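Local atomic coordinates of predicted DNA-binding transcriptional regulator (Aliivibrio fischeri ES114, PDB entry 7DWN), a protein that probably binds cis-regulatory DNA through a winged helix-turn-helix domain and regulates transcription as a tetrameric member of the LysR family. Residues 6-11 with 72-77; 13-18 with 57-62; 133-138 with 151-156. All blocks are in the same frame, centred on the assembly; numbering follows the deposited sequence.

From the N terminus, helix 5-17 enters interaction 1 first, which closes a loop of 60 residues when 72-77 of the long linker helix 61-83 returns to 6-11. Interaction 2 is nested inside that loop: 13-18, at the far end of the same first helix, meets 57-62, where strand 58-59 leads into the long helix. The two touch through F11 and L59, and both belong to the DNA-binding end of the chain. Interaction 3 follows in series, about 37 Å from interaction 1 between centres, and ties helix 134-140 to the loop after strand 145-149 in the LysR substrate-binding (effector) domain.

Interaction 1 of 3, residues 6-11 with 72-77; sequences KWLEDF and TLVNQI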
ATOM      1  N   LYS A   6      -2.952  26.747 -10.521  1.00 49.12           N
ATOM      2  CA  LYS A   6      -4.178  27.238 -11.134  1.00 54.73           C
ATOM      3  C   LYS A   6      -4.250  26.846 -12.604  1.00 53.06           C
ATOM      4  O   LYS A   6      -5.342  26.599 -13.123  1.00 48.12           O
ATOM      5  CB  LYS A   6      -4.288  28.756 -10.964  1.00 55.55           C
ATOM      6  CG  LYS A   6      -3.344  29.573 -11.827  1.00 61.73           C
ATOM      7  CD  LYS A   6      -3.585  31.060 -11.632  1.00 65.29           C
ATOM      8  CE  LYS A   6      -2.759  31.888 -12.601  1.00 68.89           C
ATOM      9  NZ  LYS A   6      -2.925  33.348 -12.363  1.00 71.26           N
ATOM     10  N   TRP A   7      -3.099  26.743 -13.276  1.00 53.33           N
ATOM     11  CA  TRP A   7      -3.086  26.240 -14.646  1.00 57.42           C
ATOM     12  C   TRP A   7      -3.513  24.779 -14.698  1.00 58.32           C
ATOM     13  O   TRP A   7      -4.202  24.360 -15.635  1.00 55.97           O
ATOM     14  CB  TRP A   7      -1.696  26.404 -15.260  1.00 55.32           C
ATOM     15  CG  TRP A   7      -1.224  27.819 -15.357  1.00 52.83           C
ATOM     16  CD1 TRP A   7      -1.974  28.952 -15.211  1.00 48.58           C
ATOM     17  CD2 TRP A   7       0.116  28.254 -15.617  1.00 49.77           C
ATOM     18  NE1 TRP A   7      -1.182  30.064 -15.368  1.00 54.49           N
ATOM     19  CE2 TRP A   7       0.104  29.662 -15.618  1.00 50.23           C
ATOM     20  CE3 TRP A   7       1.324  27.588 -15.850  1.00 49.00           C
ATOM     21  CZ2 TRP A   7       1.254  30.418 -15.844  1.00 42.43           C
ATOM     22  CZ3 TRP A   7       2.464  28.340 -16.073  1.00 42.48           C
ATOM     23  CH2 TRP A   7       2.421  29.739 -16.068  1.00 38.16           C
ATOM     24  N   LEU A   8      -3.105  23.988 -13.701  1.00 50.77           N
ATOM     25  CA  LEU A   8      -3.532  22.594 -13.640  1.00 52.16           C
ATOM     26  C   LEU A   8      -5.049  22.502 -13.546  1.00 52.96           C
ATOM     27  O   LEU A   8      -5.686  21.710 -14.256  1.00 53.65           O
ATOM     28  CB  LEU A   8      -2.869  21.898 -12.450  1.00 49.03           C
ATOM     29  CG  LEU A   8      -1.349  22.048 -12.342  1.00 47.05           C
ATOM     30  CD1 LEU A   8      -0.834  21.494 -11.021  1.00 42.44           C
ATOM     31  CD2 LEU A   8      -0.665  21.360 -13.509  1.00 40.65           C
ATOM     32  N   GLU A   9      -5.652  23.323 -12.682  1.00 53.02           N
ATOM     33  CA  GLU A   9      -7.110  23.291 -12.576  1.00 63.13           C
ATOM     34  C   GLU A   9      -7.778  23.808 -13.849  1.00 56.49           C
ATOM     35  O   GLU A   9      -8.803  23.260 -14.287  1.00 53.80           O
ATOM     36  CB  GLU A   9      -7.572  24.085 -11.354  1.00 71.42           C
ATOM     37  CG  GLU A   9      -7.640  23.249 -10.080  1.00 83.19           C
ATOM     38  CD  GLU A   9      -8.633  22.097 -10.178  1.00 92.42           C
ATOM     39  OE1 GLU A   9      -9.594  22.197 -10.970  1.00 97.11           O
ATOM     40  OE2 GLU A   9      -8.451  21.090  -9.462  1.00 95.07           O
ATOM     41  N   ASP A  10      -7.218  24.864 -14.452  1.00 48.14           N
ATOM     42  CA  ASP A  10      -7.692  25.338 -15.750  1.00 56.07           C
ATOM     43  C   ASP A  10      -7.761  24.193 -16.752  1.00 53.97           C
ATOM     44  O   ASP A  10      -8.785  23.988 -17.417  1.00 61.32           O
ATOM     45  CB  ASP A  10      -6.769  26.439 -16.285  1.00 61.10           C
ATOM     46  CG  ASP A  10      -6.768  27.684 -15.418  1.00 60.10           C
ATOM     47  OD1 ASP A  10      -7.778  27.940 -14.731  1.00 63.01           O
ATOM     48  OD2 ASP A  10      -5.752  28.410 -15.423  1.00 52.95           O
ATOM     49  N   PHE A  11      -6.669  23.434 -16.862  1.00 43.63           N
ATOM     50  CA  PHE A  11      -6.593  22.370 -17.853  1.00 42.85           C
ATOM     51  C   PHE A  11      -7.555  21.232 -17.533  1.00 50.20           C
ATOM     52  O   PHE A  11      -8.151  20.651 -18.445  1.00 58.67           O
ATOM     53  CB  PHE A  11      -5.164  21.846 -17.956  1.00 46.44           C
ATOM     54  CG  PHE A  11      -4.994  20.771 -18.980  1.00 47.87           C
ATOM     55  CD1 PHE A  11      -5.012  21.077 -20.330  1.00 48.34           C
ATOM     56  CD2 PHE A  11      -4.824  19.452 -18.598  1.00 47.05           C
ATOM     57  CE1 PHE A  11      -4.860  20.088 -21.282  1.00 52.60           C
ATOM     58  CE2 PHE A  11      -4.671  18.456 -19.543  1.00 51.66           C
ATOM     59  CZ  PHE A  11      -4.687  18.774 -20.887  1.00 48.27           C
ATOM     60  N   THR A  72      -3.134  14.196 -10.504  1.00 52.49           N
ATOM     61  CA  THR A  72      -2.240  13.733  -9.447  1.00 49.49           C
ATOM     62  C   THR A  72      -1.696  14.904  -8.638  1.00 45.55           C
ATOM     63  O   THR A  72      -1.744  14.895  -7.402  1.00 41.03           O
ATOM     64  CB  THR A  72      -1.092  12.922 -10.055  1.00 50.34           C
ATOM     65  OG1 THR A  72      -1.612  11.740 -10.676  1.00 54.79           O
ATOM     66  CG2 THR A  72      -0.081  12.532  -8.987  1.00 37.03           C
ATOM     67  N   LEU A  73      -1.192  15.932  -9.327  1.00 36.13           N
ATOM     68  CA  LEU A  73      -0.606  17.078  -8.638  1.00 38.31           C
ATOM     69  C   LEU A  73      -1.644  17.837  -7.819  1.00 44.27           C
ATOM     70  O   LEU A  73      -1.356  18.274  -6.702  1.00 48.44           O
ATOM     71  CB  LEU A  73       0.061  18.010  -9.648  1.00 46.00           C
ATOM     72  CG  LEU A  73       1.352  17.509 -10.296  1.00 51.39           C
ATOM     73  CD1 LEU A  73       1.718  18.394 -11.472  1.00 46.21           C
ATOM     74  CD2 LEU A  73       2.477  17.477  -9.276  1.00 54.66           C
ATOM     75  N   VAL A  74      -2.857  18.003  -8.349  1.00 49.85           N
ATOM     76  CA  VAL A  74      -3.877  18.763  -7.632  1.00 51.74           C
ATOM     77  C   VAL A  74      -4.334  18.009  -6.389  1.00 55.33           C
ATOM     78  O   VAL A  74      -4.478  18.595  -5.307  1.00 55.25           O
ATOM     79  CB  VAL A  74      -5.052  19.091  -8.570  1.00 55.85           C
ATOM     80  CG1 VAL A  74      -6.280  19.482  -7.768  1.00 62.51           C
ATOM     81  CG2 VAL A  74      -4.665  20.209  -9.528  1.00 46.89           C
ATOM     82  N   ASN A  75      -4.567  16.699  -6.516  1.00 59.12           N
ATOM     83  CA  ASN A  75      -4.951  15.920  -5.344  1.00 64.60           C
ATOM     84  C   ASN A  75      -3.823  15.879  -4.322  1.00 66.33           C
ATOM     85  O   ASN A  75      -4.071  15.907  -3.110  1.00 69.99           O
ATOM     86  CB  ASN A  75      -5.370  14.507  -5.756  1.00 59.13           C
ATOM     87  CG  ASN A  75      -6.771  14.465  -6.343  1.00 55.46           C
ATOM     88  OD1 ASN A  75      -7.612  15.310  -6.034  1.00 55.75           O
ATOM     89  ND2 ASN A  75      -7.029  13.475  -7.193  1.00 50.61           N
ATOM     90  N   GLN A  76      -2.570  15.839  -4.788  1.00 60.79           N
ATOM     91  CA  GLN A  76      -1.441  15.868  -3.863  1.00 58.41           C
ATOM     92  C   GLN A  76      -1.351  17.208  -3.143  1.00 58.22           C
ATOM     93  O   GLN A  76      -1.023  17.258  -1.954  1.00 61.62           O
ATOM     94  CB  GLN A  76      -0.146  15.566  -4.617  1.00 57.47           C
ATOM     95  CG  GLN A  76       1.062  15.416  -3.718  1.00 66.80           C
ATOM     96  CD  GLN A  76       0.869  14.341  -2.666  1.00 72.94           C
ATOM     97  OE1 GLN A  76       0.771  13.155  -2.983  1.00 73.74           O
ATOM     98  NE2 GLN A  76       0.807  14.752  -1.404  1.00 69.32           N
ATOM     99  N   ILE A  77      -1.647  18.303  -3.847  1.00 56.03           N
ATOM    100  CA  ILE A  77      -1.662  19.624  -3.222  1.00 55.51           C
ATOM    101  C   ILE A  77      -2.738  19.685  -2.145  1.00 60.26           C
ATOM    102  O   ILE A  77      -2.501  20.161  -1.028  1.00 53.51           O
ATOM    103  CB  ILE A  77      -1.872  20.716  -4.290  1.00 51.79           C
ATOM    104  CG1 ILE A  77      -0.612  20.902  -5.135  1.00 50.75           C
ATOM    105  CG2 ILE A  77      -2.289  22.036  -3.653  1.00 44.97           C
ATOM    106  CD1 ILE A  77      -0.814  21.805  -6.336  1.00 39.01           C
TER
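Helix-helix packing, apolar at L8 and edged by the carboxylate of E9, sets helix 5-17 of the DNA-binding domain against L73 and V74 of the long linker helix 61-83. The two short segments run at 127° to each other with axes 9.9 Å apart, so the meeting is local and centred on L8 and V74. These two residues carry most of it: L8 CB lies 3.8 Å from V74 CG2, while one branch, L8 CD1, reaches L73 and sits 3.9 Å from L73 CB and 4.0 Å from L73 CD1. V74 presents CG2 to L8, and CG1, anti to the backbone N (chi1 162°), to E9. The E9 chain bends at chi2 (-62°), which swings its carboxylate round until E9 OE2 stands 3.2 Å from V74 CG1, the two side chains crossing at about a right angle. F66 and A70 of the long helix also pack on L8, and L73 meets I77 of the second subunit, so the linker helix serves the domain and the dimer together. Chemically, L8 CB and CD1 pack on V74 CG2 and L73 as an apolar contact, and E9, which also touches R27 of the same chain, adds a van der Waals contact through OE2.

Interaction 2 of 3, residues 13-18 with 57-62; sequences VLAKVK and IELTPS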
ATOM      1  N   VAL A  13     -10.499  21.474 -15.974  1.00 51.61           N
ATOM      2  CA  VAL A  13     -11.840  21.930 -16.339  1.00 56.94           C
ATOM      3  C   VAL A  13     -12.006  21.942 -17.855  1.00 60.93           C
ATOM      4  O   VAL A  13     -13.037  21.500 -18.387  1.00 51.69           O
ATOM      5  CB  VAL A  13     -12.123  23.311 -15.722  1.00 56.36           C
ATOM      6  CG1 VAL A  13     -13.422  23.877 -16.267  1.00 56.02           C
ATOM      7  CG2 VAL A  13     -12.181  23.209 -14.204  1.00 55.82           C
ATOM      8  N   LEU A  14     -10.994  22.441 -18.573  1.00 63.99           N
ATOM      9  CA  LEU A  14     -11.053  22.447 -20.031  1.00 58.24           C
ATOM     10  C   LEU A  14     -11.183  21.034 -20.585  1.00 52.89           C
ATOM     11  O   LEU A  14     -11.894  20.810 -21.571  1.00 51.34           O
ATOM     12  CB  LEU A  14      -9.813  23.133 -20.604  1.00 59.55           C
ATOM     13  CG  LEU A  14      -9.705  23.180 -22.129  1.00 69.10           C
ATOM     14  CD1 LEU A  14     -10.796  24.063 -22.715  1.00 69.78           C
ATOM     15  CD2 LEU A  14      -8.328  23.667 -22.553  1.00 72.53           C
ATOM     16  N   ALA A  15     -10.507  20.067 -19.962  1.00 47.64           N
ATOM     17  CA  ALA A  15     -10.606  18.684 -20.411  1.00 50.71           C
ATOM     18  C   ALA A  15     -11.995  18.116 -20.165  1.00 58.53           C
ATOM     19  O   ALA A  15     -12.459  17.266 -20.934  1.00 49.80           O
ATOM     20  CB  ALA A  15      -9.549  17.829 -19.714  1.00 40.57           C
ATOM     21  N   LYS A  16     -12.671  18.561 -19.103  1.00 70.49           N
ATOM     22  CA  LYS A  16     -14.040  18.098 -18.897  1.00 77.22           C
ATOM     23  C   LYS A  16     -14.990  18.705 -19.925  1.00 77.74           C
ATOM     24  O   LYS A  16     -15.686  17.983 -20.647  1.00 83.84           O
ATOM     25  CB  LYS A  16     -14.531  18.407 -17.482  1.00 83.34           C
ATOM     26  CG  LYS A  16     -15.902  17.785 -17.210  1.00 88.83           C
ATOM     27  CD  LYS A  16     -16.650  18.476 -16.082  1.00 92.18           C
ATOM     28  CE  LYS A  16     -18.050  17.889 -15.931  1.00 90.56           C
ATOM     29  NZ  LYS A  16     -18.871  18.609 -14.918  1.00 88.57           N
ATOM     30  N   VAL A  17     -15.042  20.037 -20.008  1.00 71.49           N
ATOM     31  CA  VAL A  17     -16.075  20.667 -20.830  1.00 68.70           C
ATOM     32  C   VAL A  17     -15.692  20.806 -22.301  1.00 69.08           C
ATOM     33  O   VAL A  17     -16.578  21.045 -23.135  1.00 64.99           O
ATOM     34  CB  VAL A  17     -16.463  22.052 -20.279  1.00 66.71           C
ATOM     35  CG1 VAL A  17     -16.961  21.930 -18.846  1.00 59.42           C
ATOM     36  CG2 VAL A  17     -15.290  23.007 -20.372  1.00 62.01           C
ATOM     37  N   LYS A  18     -14.408  20.673 -22.640  1.00 71.28           N
ATOM     38  CA  LYS A  18     -13.937  20.694 -24.029  1.00 62.70           C
ATOM     39  C   LYS A  18     -14.343  21.969 -24.765  1.00 55.34           C
ATOM     40  O   LYS A  18     -14.554  21.956 -25.980  1.00 47.04           O
ATOM     41  CB  LYS A  18     -14.417  19.456 -24.795  1.00 67.10           C
ATOM     42  CG  LYS A  18     -13.873  18.146 -24.244  1.00 72.28           C
ATOM     43  CD  LYS A  18     -14.326  16.952 -25.067  1.00 78.42           C
ATOM     44  CE  LYS A  18     -13.722  15.662 -24.529  1.00 75.66           C
ATOM     45  NZ  LYS A  18     -14.147  14.464 -25.307  1.00 74.99           N
ATOM     46  N   ILE A  57     -13.309  20.816 -28.491  1.00 74.33           N
ATOM     47  CA  ILE A  57     -11.871  20.834 -28.245  1.00 74.29           C
ATOM     48  C   ILE A  57     -11.408  19.419 -27.920  1.00 74.42           C
ATOM     49  O   ILE A  57     -11.906  18.784 -26.981  1.00 76.74           O
ATOM     50  CB  ILE A  57     -11.528  21.805 -27.108  1.00 69.12           C
ATOM     51  CG1 ILE A  57     -11.744  23.254 -27.562  1.00 65.78           C
ATOM     52  CG2 ILE A  57     -10.114  21.587 -26.627  1.00 65.75           C
ATOM     53  CD1 ILE A  57     -10.875  23.667 -28.732  1.00 65.34           C
ATOM     54  N   GLU A  58     -10.459  18.915 -28.703  1.00 76.86           N
ATOM     55  CA  GLU A  58      -9.881  17.598 -28.483  1.00 81.86           C
ATOM     56  C   GLU A  58      -8.557  17.718 -27.738  1.00 74.31           C
ATOM     57  O   GLU A  58      -7.860  18.733 -27.826  1.00 68.51           O
ATOM     58  CB  GLU A  58      -9.661  16.868 -29.811  1.00 90.98           C
ATOM     59  CG  GLU A  58     -10.941  16.501 -30.543  1.00 99.24           C
ATOM     60  CD  GLU A  58     -10.673  15.797 -31.855  1.00108.48           C
ATOM     61  OE1 GLU A  58      -9.501  15.775 -32.288  1.00109.03           O
ATOM     62  OE2 GLU A  58     -11.634  15.266 -32.454  1.00111.39           O
ATOM     63  N   LEU A  59      -8.220  16.666 -26.996  1.00 66.48           N
ATOM     64  CA  LEU A  59      -6.958  16.603 -26.273  1.00 62.52           C
ATOM     65  C   LEU A  59      -5.897  15.938 -27.139  1.00 54.41           C
ATOM     66  O   LEU A  59      -6.136  14.878 -27.725  1.00 58.36           O
ATOM     67  CB  LEU A  59      -7.117  15.831 -24.962  1.00 57.21           C
ATOM     68  CG  LEU A  59      -7.743  16.572 -23.780  1.00 53.65           C
ATOM     69  CD1 LEU A  59      -7.838  15.660 -22.566  1.00 67.64           C
ATOM     70  CD2 LEU A  59      -6.936  17.813 -23.454  1.00 52.19           C
ATOM     71  N   THR A  60      -4.731  16.570 -27.223  1.00 47.20           N
ATOM     72  CA  THR A  60      -3.581  15.935 -27.832  1.00 44.25           C
ATOM     73  C   THR A  60      -3.120  14.772 -26.952  1.00 48.23           C
ATOM     74  O   THR A  60      -3.511  14.676 -25.786  1.00 52.37           O
ATOM     75  CB  THR A  60      -2.453  16.948 -28.014  1.00 44.25           C
ATOM     76  OG1 THR A  60      -1.888  17.268 -26.735  1.00 47.26           O
ATOM     77  CG2 THR A  60      -2.981  18.222 -28.658  1.00 40.31           C
ATOM     78  N   PRO A  61      -2.308  13.858 -27.496  1.00 41.61           N
ATOM     79  CA  PRO A  61      -1.754  12.790 -26.641  1.00 39.27           C
ATOM     80  C   PRO A  61      -1.032  13.327 -25.413  1.00 47.02           C
ATOM     81  O   PRO A  61      -1.238  12.832 -24.290  1.00 49.37           O
ATOM     82  CB  PRO A  61      -0.809  12.048 -27.595  1.00 40.93           C
ATOM     83  CG  PRO A  61      -1.406  12.277 -28.956  1.00 44.38           C
ATOM     84  CD  PRO A  61      -1.982  13.660 -28.920  1.00 44.79           C
ATOM     85  N   SER A  62      -0.187  14.346 -25.605  1.00 44.61           N
ATOM     86  CA  SER A  62       0.468  14.998 -24.478  1.00 48.21           C
ATOM     87  C   SER A  62      -0.552  15.544 -23.490  1.00 48.75           C
ATOM     88  O   SER A  62      -0.356  15.456 -22.273  1.00 51.07           O
ATOM     89  CB  SER A  62       1.384  16.115 -24.980  1.00 48.90           C
ATOM     90  OG  SER A  62       2.400  15.601 -25.823  1.00 45.99           O
TER
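The wing of the winged helix-turn-helix domain, built on the two-stranded sheet 50-51 with 58-59, is fastened here to the end of the first helix, with K18 and I57 joined through their backbones. K18 is the first residue to leave the helix, and its positive phi (56°) turns the chain there. K18 O takes the N-H of I57 N at 3.0 Å, with an N-H...O angle of 156°. The lysine side chain runs extended beyond CG, and the base of it lies against the I57 carbonyl, with K18 CB and CG each 3.4 Å from I57 O. I57 in turn lays its CB 3.2 Å from K18 O, while its side chain leads off to V50 of the partner strand, which L14 and L59 also touch. Two residues further on, L59 heads for the helix, just before T60 caps the start of helix 61-83 with OG1 bonded to the backbone N of G63. R67 of that helix packs on both A15 and L59. A second, apolar contact between wing and helix is L59 CD1 lying 4.0 Å from A15 CB.

Interaction 3 of 3, residues 133-138 with 151-156; sequences EATKEL and DDILRL
A helix-like turn without a regular helical bond pattern is the unusual feature here: residues 152-155 have helical phi and psi, D151 shapes the turn from its start, and L154 is laid on T135 of helix 134-140. T135 CG2, anti to the backbone N, points at L154 CD2, 3.8 Å away, and also meets I153 CG2 at 4.1 Å, the threonine and isoleucine side chains crossing at about a right angle. T135 OG1 lies 4.0 Å from both CG and CD2 of L154, a van der Waals approach. One turn later, L138 brings CD2 to within 4.1 Å of the same L154 CD2, so this one methyl is shared between two helix residues. The loop is shaped from within. D151 OD2 accepts the backbone N-H of L154 N at 2.7 Å on its anti lone pair, an Asx motif, and I153 N adds a weak bond to the same oxygen. These bonds help shape the turn that carries I153 and L154, while R155 NH1 reaches D152 OD1 at 3.3 Å, nearly in the guanidinium plane, in a salt bridge, and also pairs with D150. L154 further touches L146 of strand 145-149 and Y271 of strand 264-272, and L138 also meets Y271, so helix 134-140 and the loop pack beside these two antiparallel strands of the substrate-binding domain.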
ATOM      1  N   GLU A 133      -1.181   1.038  15.684  1.00 66.90           N
ATOM      2  CA  GLU A 133      -0.278   1.752  14.796  1.00 72.90           C
ATOM      3  C   GLU A 133       0.413   2.936  15.463  1.00 63.76           C
ATOM      4  O   GLU A 133       1.132   3.675  14.780  1.00 56.88           O
ATOM      5  CB  GLU A 133      -1.028   2.231  13.545  1.00 84.24           C
ATOM      6  CG  GLU A 133      -1.495   1.104  12.635  1.00 95.27           C
ATOM      7  CD  GLU A 133      -0.341   0.336  12.013  1.00102.69           C
ATOM      8  OE1 GLU A 133       0.774   0.893  11.933  1.00104.15           O
ATOM      9  OE2 GLU A 133      -0.549  -0.826  11.606  1.00105.45           O
ATOM     10  N   ALA A 134       0.233   3.129  16.773  1.00 55.90           N
ATOM     11  CA  ALA A 134       0.836   4.276  17.450  1.00 56.94           C
ATOM     12  C   ALA A 134       2.353   4.269  17.319  1.00 60.43           C
ATOM     13  O   ALA A 134       2.976   5.329  17.190  1.00 57.11           O
ATOM     14  CB  ALA A 134       0.431   4.289  18.922  1.00 52.37           C
ATOM     15  N   THR A 135       2.966   3.085  17.357  1.00 57.86           N
ATOM     16  CA  THR A 135       4.411   2.982  17.176  1.00 55.51           C
ATOM     17  C   THR A 135       4.824   3.493  15.798  1.00 49.66           C
ATOM     18  O   THR A 135       5.745   4.314  15.667  1.00 49.87           O
ATOM     19  CB  THR A 135       4.842   1.527  17.373  1.00 60.48           C
ATOM     20  OG1 THR A 135       4.131   0.969  18.484  1.00 69.50           O
ATOM     21  CG2 THR A 135       6.322   1.436  17.658  1.00 63.23           C
ATOM     22  N   LYS A 136       4.133   3.026  14.758  1.00 59.31           N
ATOM     23  CA  LYS A 136       4.415   3.487  13.404  1.00 65.29           C
ATOM     24  C   LYS A 136       4.092   4.969  13.246  1.00 61.84           C
ATOM     25  O   LYS A 136       4.821   5.699  12.562  1.00 59.85           O
ATOM     26  CB  LYS A 136       3.625   2.644  12.403  1.00 74.17           C
ATOM     27  CG  LYS A 136       3.822   3.020  10.946  1.00 76.53           C
ATOM     28  CD  LYS A 136       3.206   1.967  10.039  1.00 80.33           C
ATOM     29  CE  LYS A 136       3.188   2.418   8.592  1.00 90.91           C
ATOM     30  NZ  LYS A 136       2.305   3.601   8.397  1.00 95.61           N
ATOM     31  N   GLU A 137       3.004   5.432  13.867  1.00 66.16           N
ATOM     32  CA  GLU A 137       2.668   6.852  13.818  1.00 70.27           C
ATOM     33  C   GLU A 137       3.769   7.698  14.445  1.00 71.19           C
ATOM     34  O   GLU A 137       4.073   8.796  13.962  1.00 77.85           O
ATOM     35  CB  GLU A 137       1.335   7.104  14.527  1.00 75.60           C
ATOM     36  CG  GLU A 137       0.136   6.423  13.886  1.00 81.51           C
ATOM     37  CD  GLU A 137      -0.516   7.262  12.809  1.00 92.77           C
ATOM     38  OE1 GLU A 137      -0.614   8.493  12.990  1.00 97.64           O
ATOM     39  OE2 GLU A 137      -0.934   6.690  11.779  1.00 98.71           O
ATOM     40  N   LEU A 138       4.374   7.202  15.524  1.00 61.40           N
ATOM     41  CA  LEU A 138       5.463   7.925  16.170  1.00 56.63           C
ATOM     42  C   LEU A 138       6.709   7.930  15.295  1.00 54.98           C
ATOM     43  O   LEU A 138       7.413   8.944  15.214  1.00 49.93           O
ATOM     44  CB  LEU A 138       5.759   7.305  17.535  1.00 54.40           C
ATOM     45  CG  LEU A 138       6.574   8.114  18.545  1.00 52.69           C
ATOM     46  CD1 LEU A 138       5.870   9.417  18.883  1.00 49.42           C
ATOM     47  CD2 LEU A 138       6.814   7.294  19.802  1.00 36.10           C
ATOM     48  N   ASP A 151       4.919  -0.435  27.487  1.00 34.96           N
ATOM     49  CA  ASP A 151       4.990  -1.192  26.242  1.00 37.80           C
ATOM     50  C   ASP A 151       6.429  -1.627  26.016  1.00 49.45           C
ATOM     51  O   ASP A 151       7.333  -0.786  25.998  1.00 45.50           O
ATOM     52  CB  ASP A 151       4.487  -0.358  25.060  1.00 36.62           C
ATOM     53  CG  ASP A 151       4.533  -1.112  23.749  1.00 52.73           C
ATOM     54  OD1 ASP A 151       3.650  -1.966  23.516  1.00 61.79           O
ATOM     55  OD2 ASP A 151       5.455  -0.853  22.949  1.00 56.04           O
ATOM     56  N   ASP A 152       6.636  -2.934  25.832  1.00 53.65           N
ATOM     57  CA  ASP A 152       7.987  -3.470  25.691  1.00 54.94           C
ATOM     58  C   ASP A 152       8.714  -2.927  24.467  1.00 52.63           C
ATOM     59  O   ASP A 152       9.949  -2.932  24.445  1.00 51.90           O
ATOM     60  CB  ASP A 152       7.943  -5.000  25.627  1.00 55.64           C
ATOM     61  CG  ASP A 152       7.535  -5.629  26.947  1.00 62.22           C
ATOM     62  OD1 ASP A 152       7.717  -4.978  27.996  1.00 62.22           O
ATOM     63  OD2 ASP A 152       7.037  -6.775  26.935  1.00 63.97           O
ATOM     64  N   ILE A 153       7.989  -2.463  23.454  1.00 46.40           N
ATOM     65  CA  ILE A 153       8.616  -1.932  22.248  1.00 42.77           C
ATOM     66  C   ILE A 153       8.898  -0.442  22.380  1.00 42.59           C
ATOM     67  O   ILE A 153      10.005   0.022  22.099  1.00 39.29           O
ATOM     68  CB  ILE A 153       7.735  -2.229  21.013  1.00 44.38           C
ATOM     69  CG1 ILE A 153       7.662  -3.734  20.744  1.00 52.21           C
ATOM     70  CG2 ILE A 153       8.257  -1.489  19.787  1.00 46.12           C
ATOM     71  CD1 ILE A 153       6.492  -4.432  21.419  1.00 59.83           C
ATOM     72  N   LEU A 154       7.899   0.329  22.818  1.00 33.04           N
ATOM     73  CA  LEU A 154       8.050   1.777  22.913  1.00 43.88           C
ATOM     74  C   LEU A 154       8.999   2.198  24.027  1.00 45.07           C
ATOM     75  O   LEU A 154       9.544   3.305  23.971  1.00 42.04           O
ATOM     76  CB  LEU A 154       6.684   2.429  23.118  1.00 41.67           C
ATOM     77  CG  LEU A 154       5.752   2.399  21.906  1.00 39.67           C
ATOM     78  CD1 LEU A 154       4.324   2.686  22.331  1.00 32.65           C
ATOM     79  CD2 LEU A 154       6.215   3.401  20.861  1.00 36.00           C
ATOM     80  N   ARG A 155       9.214   1.346  25.029  1.00 47.65           N
ATOM     81  CA  ARG A 155      10.073   1.702  26.151  1.00 51.70           C
ATOM     82  C   ARG A 155      11.557   1.604  25.816  1.00 53.72           C
ATOM     83  O   ARG A 155      12.378   2.201  26.521  1.00 47.80           O
ATOM     84  CB  ARG A 155       9.752   0.806  27.350  1.00 46.12           C
ATOM     85  CG  ARG A 155      10.177   1.365  28.694  1.00 41.79           C
ATOM     86  CD  ARG A 155       9.870   0.388  29.820  1.00 41.70           C
ATOM     87  NE  ARG A 155      10.491  -0.917  29.601  1.00 48.28           N
ATOM     88  CZ  ARG A 155       9.824  -2.026  29.293  1.00 44.32           C
ATOM     89  NH1 ARG A 155       8.503  -1.998  29.177  1.00 45.68           N
ATOM     90  NH2 ARG A 155      10.474  -3.167  29.112  1.00 52.59           N
ATOM     91  N   LEU A 156      11.915   0.885  24.758  1.00 50.40           N
ATOM     92  CA  LEU A 156      13.295   0.603  24.400  1.00 47.28           C
ATOM     93  C   LEU A 156      13.718   1.393  23.167  1.00 51.46           C
ATOM     94  O   LEU A 156      12.878   1.958  22.459  1.00 47.71           O
ATOM     95  CB  LEU A 156      13.470  -0.899  24.131  1.00 43.68           C
ATOM     96  CG  LEU A 156      13.241  -1.835  25.318  1.00 47.55           C
ATOM     97  CD1 LEU A 156      13.387  -3.285  24.890  1.00 45.80           C
ATOM     98  CD2 LEU A 156      14.207  -1.507  26.442  1.00 44.65           C
TER